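Local coordinates for giding protein-mglB (Thermus thermophilus, PDB 1J3W) that may act as a molecular adaptor or in guanine nucleotide exchange, probably in connection with gliding motility, at residues G28-L33 with W49-P54; E3-L8 with L34-G39. One frame throughout, in Å; residues are numbered along the deposited sequence.

Contact 1 of 2, residues G28-L33 with W49-P54; sequences GARYAL and WAPKPP
Gly28, which leaves the helix 10-27 with positive phi, turns its carbonyl O toward the indole edge of Trp49, 3.4 Å from CZ2 and near the ring plane. The next carbonyl reaches the same indole through solvent: one water donates to Ala29 O and accepts from Trp49 NE1, at 2.7 Å and 3.1 Å. Arg30 then sets CG 3.5 Å from Trp49 CH2, its guanidinium plane almost perpendicular to the indole (89°). Pro51 CD lies over one guanidinium face, toward its rim, while NE forms a salt bridge with Asp110. The backbones of Arg30 and Tyr31 both pair with Val108 of strand 103-109, forming a classic beta bulge near the start of strand 31-36 of this Roadblock/LC7 domain, and both side chains contact the loop that follows strand 41-46. With CG anti to its own carbonyl carbon (chi1 -41°), the Tyr31 ring is held between Arg30 CB on one face and Pro53 CB on the other; the latter is a CH-pi contact, CB 3.4 Å from the centroid. At the ring's edge Tyr31 OH donates to Pro51 O over 2.7 Å, approaching from above the carbonyl plane. Ala50 CB meets Tyr31 CE1 at 3.8 Å, and Pro54 CD comes equally near CE2.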
loop_
_atom_site.group_PDB
_atom_site.type_symbol
_atom_site.label_atom_id
_atom_site.label_comp_id
_atom_site.label_asym_id
_atom_site.label_seq_id
_atom_site.Cartn_x
_atom_site.Cartn_y
_atom_site.Cartn_z
ATOM N N GLY B 28 -3.660 11.958 -26.970
ATOM C CA GLY B 28 -4.895 11.267 -27.281
ATOM C C GLY B 28 -5.511 10.712 -26.003
ATOM O O GLY B 28 -6.482 9.958 -26.057
ATOM N N ALA B 29 -4.949 11.076 -24.850
ATOM C CA ALA B 29 -5.474 10.607 -23.567
ATOM C C ALA B 29 -6.844 11.208 -23.258
ATOM O O ALA B 29 -7.230 12.234 -23.824
ATOM C CB ALA B 29 -4.501 10.943 -22.439
ATOM N N ARG B 30 -7.565 10.567 -22.343
ATOM C CA ARG B 30 -8.889 11.022 -21.946
ATOM C C ARG B 30 -8.859 12.107 -20.885
ATOM O O ARG B 30 -9.521 13.137 -21.015
ATOM C CB ARG B 30 -9.719 9.866 -21.379
ATOM C CG ARG B 30 -10.137 8.795 -22.357
ATOM C CD ARG B 30 -11.155 7.877 -21.684
ATOM N NE ARG B 30 -11.665 6.850 -22.585
ATOM C CZ ARG B 30 -12.702 6.068 -22.309
ATOM N NH1 ARG B 30 -13.346 6.200 -21.156
ATOM N NH2 ARG B 30 -13.084 5.140 -23.178
ATOM N N TYR B 31 -8.102 11.862 -19.818
ATOM C CA TYR B 31 -8.061 12.799 -18.704
ATOM C C TYR B 31 -6.644 13.057 -18.237
ATOM O O TYR B 31 -5.800 12.155 -18.248
ATOM C CB TYR B 31 -8.893 12.241 -17.534
ATOM C CG TYR B 31 -10.201 11.599 -17.959
ATOM C CD1 TYR B 31 -11.174 12.334 -18.635
ATOM C CD2 TYR B 31 -10.441 10.242 -17.732
ATOM C CE1 TYR B 31 -12.348 11.734 -19.086
ATOM C CE2 TYR B 31 -11.616 9.631 -18.180
ATOM C CZ TYR B 31 -12.559 10.385 -18.858
ATOM O OH TYR B 31 -13.705 9.782 -19.330
ATOM N N ALA B 32 -6.392 14.291 -17.823
ATOM C CA ALA B 32 -5.076 14.688 -17.337
ATOM C C ALA B 32 -5.242 15.445 -16.031
ATOM O O ALA B 32 -6.078 16.343 -15.928
ATOM C CB ALA B 32 -4.382 15.565 -18.364
ATOM N N LEU B 33 -4.453 15.085 -15.027
ATOM C CA LEU B 33 -4.549 15.756 -13.739
ATOM C C LEU B 33 -3.198 15.976 -13.103
ATOM O O LEU B 33 -2.254 15.223 -13.347
ATOM C CB LEU B 33 -5.356 14.928 -12.735
ATOM C CG LEU B 33 -6.701 14.280 -13.021
ATOM C CD1 LEU B 33 -6.496 12.994 -13.813
ATOM C CD2 LEU B 33 -7.373 13.961 -11.686
ATOM N N TRP B 49 -13.715 15.125 -26.396
ATOM C CA TRP B 49 -14.384 13.952 -26.945
ATOM C C TRP B 49 -14.678 12.860 -25.925
ATOM O O TRP B 49 -15.512 11.987 -26.159
ATOM C CB TRP B 49 -13.532 13.346 -28.064
ATOM C CG TRP B 49 -12.172 12.882 -27.605
ATOM C CD1 TRP B 49 -11.001 13.583 -27.655
ATOM C CD2 TRP B 49 -11.858 11.619 -27.000
ATOM N NE1 TRP B 49 -9.976 12.836 -27.118
ATOM C CE2 TRP B 49 -10.476 11.628 -26.709
ATOM C CE3 TRP B 49 -12.611 10.482 -26.675
ATOM C CZ2 TRP B 49 -9.829 10.541 -26.110
ATOM C CZ3 TRP B 49 -11.965 9.397 -26.077
ATOM C CH2 TRP B 49 -10.585 9.440 -25.803
ATOM N N ALA B 50 -13.987 12.904 -24.794
ATOM C CA ALA B 50 -14.143 11.873 -23.779
ATOM C C ALA B 50 -15.426 11.928 -22.964
ATOM O O ALA B 50 -16.004 12.994 -22.757
ATOM C CB ALA B 50 -12.942 11.898 -22.844
ATOM N N PRO B 51 -15.893 10.760 -22.497
ATOM C CA PRO B 51 -17.114 10.722 -21.693
ATOM C C PRO B 51 -16.795 11.240 -20.298
ATOM O O PRO B 51 -15.635 11.528 -19.983
ATOM C CB PRO B 51 -17.478 9.242 -21.693
ATOM C CG PRO B 51 -16.146 8.573 -21.755
ATOM C CD PRO B 51 -15.419 9.399 -22.795
ATOM N N LYS B 52 -17.826 11.373 -19.474
ATOM C CA LYS B 52 -17.646 11.835 -18.108
ATOM C C LYS B 52 -16.614 10.919 -17.456
ATOM O O LYS B 52 -16.710 9.697 -17.558
ATOM C CB LYS B 52 -18.974 11.749 -17.357
ATOM C CG LYS B 52 -18.904 12.139 -15.895
ATOM C CD LYS B 52 -20.255 11.926 -15.226
ATOM C CE LYS B 52 -20.209 12.223 -13.739
ATOM N NZ LYS B 52 -21.530 11.957 -13.097
ATOM N N PRO B 53 -15.607 11.498 -16.788
ATOM C CA PRO B 53 -14.591 10.663 -16.148
ATOM C C PRO B 53 -15.088 10.028 -14.865
ATOM O O PRO B 53 -16.137 10.398 -14.341
ATOM C CB PRO B 53 -13.467 11.655 -15.866
ATOM C CG PRO B 53 -14.222 12.905 -15.533
ATOM C CD PRO B 53 -15.285 12.928 -16.625
ATOM N N PRO B 54 -14.356 9.029 -14.362
ATOM C CA PRO B 54 -14.784 8.406 -13.111
ATOM C C PRO B 54 -14.522 9.502 -12.079
ATOM O O PRO B 54 -13.855 10.490 -12.388
ATOM C CB PRO B 54 -13.828 7.224 -12.976
ATOM C CG PRO B 54 -12.584 7.722 -13.631
ATOM C CD PRO B 54 -13.114 8.416 -14.866
HETATM O O HOH W 1 -7.230 13.787 -26.050
#

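Contact 2 of 2, residues E3-L8 with L34-G39; sequences EPSLVL and LIDRKG
Lys38 reaches across to the N-terminal segment 3-8 and closes on the backbone carbonyl of Glu3. Its CB points toward that segment, and from CG onward the chain is extended, which carries NZ as far as the Glu3 carbonyl. CD comes within 3.6 Å of Glu3 O; CE passes the same oxygen and also approaches Ser5 OG, 3.8 Å away. At the tip, NZ donates to Glu3 O over 2.9 Å, nearly along the C=O axis (172°), an end-on approach to a main-chain acceptor. With an alanine in its place, Glu3 O would probably be left without this ammonium donor and the start of the chain freer to drift from the turn. That turn, type I from Asp36 to Gly39, ends the strand 31-36 and leads into strand 41-46, making a beta hairpin at one margin of the antiparallel sheet. Gly39 N bonds to Asp36 O across it, and the positive phi of Gly39 suits a residue without a CB. The Asp36 carboxylate faces both its own turn and segment 3-8: its CG sits between the backbone N and the carbonyl carbon (chi1 71°), which brings OD2 back to the turn, where it accepts a hydrogen bond from Phe40 N and a weak one from Lys38 N. OD1 faces the other way and takes the backbone N-H of Ser5 at 3.0 Å, although the position of this oxygen is less certain. Farther along segment 3-8, Leu8 CD1 touches Leu34 CD2 at 3.8 Å, their side chains crossing at about a right angle, and Leu42 of the neighbouring strand also packs on Leu8.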
loop_
_atom_site.group_PDB
_atom_site.type_symbol
_atom_site.label_atom_id
_atom_site.label_comp_id
_atom_site.label_asym_id
_atom_site.label_seq_id
_atom_site.Cartn_x
_atom_site.Cartn_y
_atom_site.Cartn_z
ATOM N N GLU B 3 -3.957 20.370 4.484
ATOM C CA GLU B 3 -3.928 21.166 3.264
ATOM C C GLU B 3 -2.983 20.536 2.246
ATOM O O GLU B 3 -2.074 19.789 2.607
ATOM C CB GLU B 3 -3.475 22.594 3.578
ATOM C CG GLU B 3 -4.395 23.334 4.535
ATOM C CD GLU B 3 -3.908 24.735 4.852
ATOM O OE1 GLU B 3 -4.604 25.451 5.604
ATOM O OE2 GLU B 3 -2.830 25.119 4.353
ATOM N N PRO B 4 -3.196 20.823 0.954
ATOM C CA PRO B 4 -2.350 20.274 -0.108
ATOM C C PRO B 4 -0.918 20.780 -0.017
ATOM O O PRO B 4 -0.648 21.794 0.628
ATOM C CB PRO B 4 -3.035 20.761 -1.384
ATOM C CG PRO B 4 -4.452 20.900 -0.980
ATOM C CD PRO B 4 -4.342 21.543 0.378
ATOM N N SER B 5 -0.005 20.070 -0.666
ATOM C CA SER B 5 1.385 20.496 -0.692
ATOM C C SER B 5 1.561 21.625 -1.697
ATOM O O SER B 5 2.658 22.024 -2.066
ATOM C CB SER B 5 2.242 19.296 -1.097
ATOM O OG SER B 5 2.072 18.252 -0.138
ATOM N N LEU B 6 0.399 22.112 -2.164
ATOM C CA LEU B 6 0.383 23.082 -3.243
ATOM C C LEU B 6 -1.058 23.386 -3.662
ATOM O O LEU B 6 -1.934 22.531 -3.642
ATOM C CB LEU B 6 1.146 22.465 -4.416
ATOM C CG LEU B 6 1.450 23.473 -5.523
ATOM C CD1 LEU B 6 2.661 23.061 -6.365
ATOM C CD2 LEU B 6 0.290 23.643 -6.505
ATOM N N VAL B 7 -1.301 24.664 -4.001
ATOM C CA VAL B 7 -2.611 25.027 -4.533
ATOM C C VAL B 7 -2.485 26.057 -5.655
ATOM O O VAL B 7 -1.796 27.064 -5.548
ATOM C CB VAL B 7 -3.472 25.585 -3.398
ATOM C CG1 VAL B 7 -3.361 24.689 -2.167
ATOM C CG2 VAL B 7 -3.027 26.991 -3.043
ATOM N N LEU B 8 -3.162 25.758 -6.778
ATOM C CA LEU B 8 -2.964 26.588 -7.958
ATOM C C LEU B 8 -4.061 27.637 -8.152
ATOM O O LEU B 8 -5.257 27.376 -8.087
ATOM C CB LEU B 8 -2.871 25.681 -9.183
ATOM C CG LEU B 8 -1.607 24.815 -9.168
ATOM C CD1 LEU B 8 -1.545 23.838 -10.342
ATOM C CD2 LEU B 8 -0.319 25.637 -9.227
ATOM N N LEU B 34 -3.115 17.023 -12.290
ATOM C CA LEU B 34 -1.971 17.238 -11.485
ATOM C C LEU B 34 -2.472 17.178 -10.087
ATOM O O LEU B 34 -3.406 17.868 -9.708
ATOM C CB LEU B 34 -1.429 18.635 -11.779
ATOM C CG LEU B 34 -0.232 18.986 -10.894
ATOM C CD1 LEU B 34 1.020 18.195 -11.273
ATOM C CD2 LEU B 34 0.153 20.462 -10.970
ATOM N N ILE B 35 -1.914 16.262 -9.308
ATOM C CA ILE B 35 -2.373 16.051 -7.940
ATOM C C ILE B 35 -1.190 16.137 -6.992
ATOM O O ILE B 35 -0.046 15.997 -7.411
ATOM C CB ILE B 35 -3.042 14.661 -7.783
ATOM C CG1 ILE B 35 -1.995 13.544 -7.888
ATOM C CG2 ILE B 35 -4.090 14.469 -8.880
ATOM C CD1 ILE B 35 -2.561 12.156 -7.647
ATOM N N ASP B 36 -1.448 16.395 -5.716
ATOM C CA ASP B 36 -0.329 16.442 -4.790
ATOM C C ASP B 36 -0.169 15.042 -4.231
ATOM O O ASP B 36 -1.054 14.198 -4.388
ATOM C CB ASP B 36 -0.536 17.496 -3.682
ATOM C CG ASP B 36 -1.609 17.125 -2.669
ATOM O OD1 ASP B 36 -1.846 17.954 -1.765
ATOM O OD2 ASP B 36 -2.214 16.041 -2.750
ATOM N N ARG B 37 0.961 14.773 -3.592
ATOM C CA ARG B 37 1.186 13.435 -3.073
ATOM C C ARG B 37 0.216 13.029 -1.964
ATOM O O ARG B 37 0.227 11.886 -1.510
ATOM C CB ARG B 37 2.644 13.295 -2.625
ATOM C CG ARG B 37 3.636 13.580 -3.756
ATOM C CD ARG B 37 5.053 13.165 -3.381
ATOM N NE ARG B 37 5.135 11.728 -3.153
ATOM C CZ ARG B 37 5.505 10.833 -4.065
ATOM N NH1 ARG B 37 5.844 11.217 -5.288
ATOM N NH2 ARG B 37 5.522 9.545 -3.756
ATOM N N LYS B 38 -0.635 13.961 -1.537
ATOM C CA LYS B 38 -1.629 13.675 -0.508
ATOM C C LYS B 38 -2.976 13.287 -1.125
ATOM O O LYS B 38 -3.904 12.902 -0.414
ATOM C CB LYS B 38 -1.832 14.886 0.410
ATOM C CG LYS B 38 -0.615 15.281 1.228
ATOM C CD LYS B 38 -0.955 16.436 2.159
ATOM C CE LYS B 38 0.270 16.929 2.910
ATOM N NZ LYS B 38 -0.066 18.057 3.821
ATOM N N GLY B 39 -3.090 13.411 -2.444
ATOM C CA GLY B 39 -4.334 13.044 -3.103
ATOM C C GLY B 39 -5.225 14.184 -3.569
ATOM O O GLY B 39 -6.219 13.952 -4.254
#

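In the fold
Contacts 1 and 2 share a single strand, 31-36, yet their centres lie 20 Å apart and they do not touch except where 28-33 and 34-39 adjoin in the sequence. Along the chain the order is 3-8, 28-33, 34-39, 49-54, so the two contacts cross. Contact 1 ties the start of the strand to the loop before helix 56-69, whereas contact 2 ties its end to the segment before helix 10-27. In the five-stranded antiparallel sheet, 31-36 lies between 41-46 and 103-109. Segments from outside the sheet thus engage the same strand at both ends, and Pro54, in contact 1, also packs on Leu76 of the second subunit.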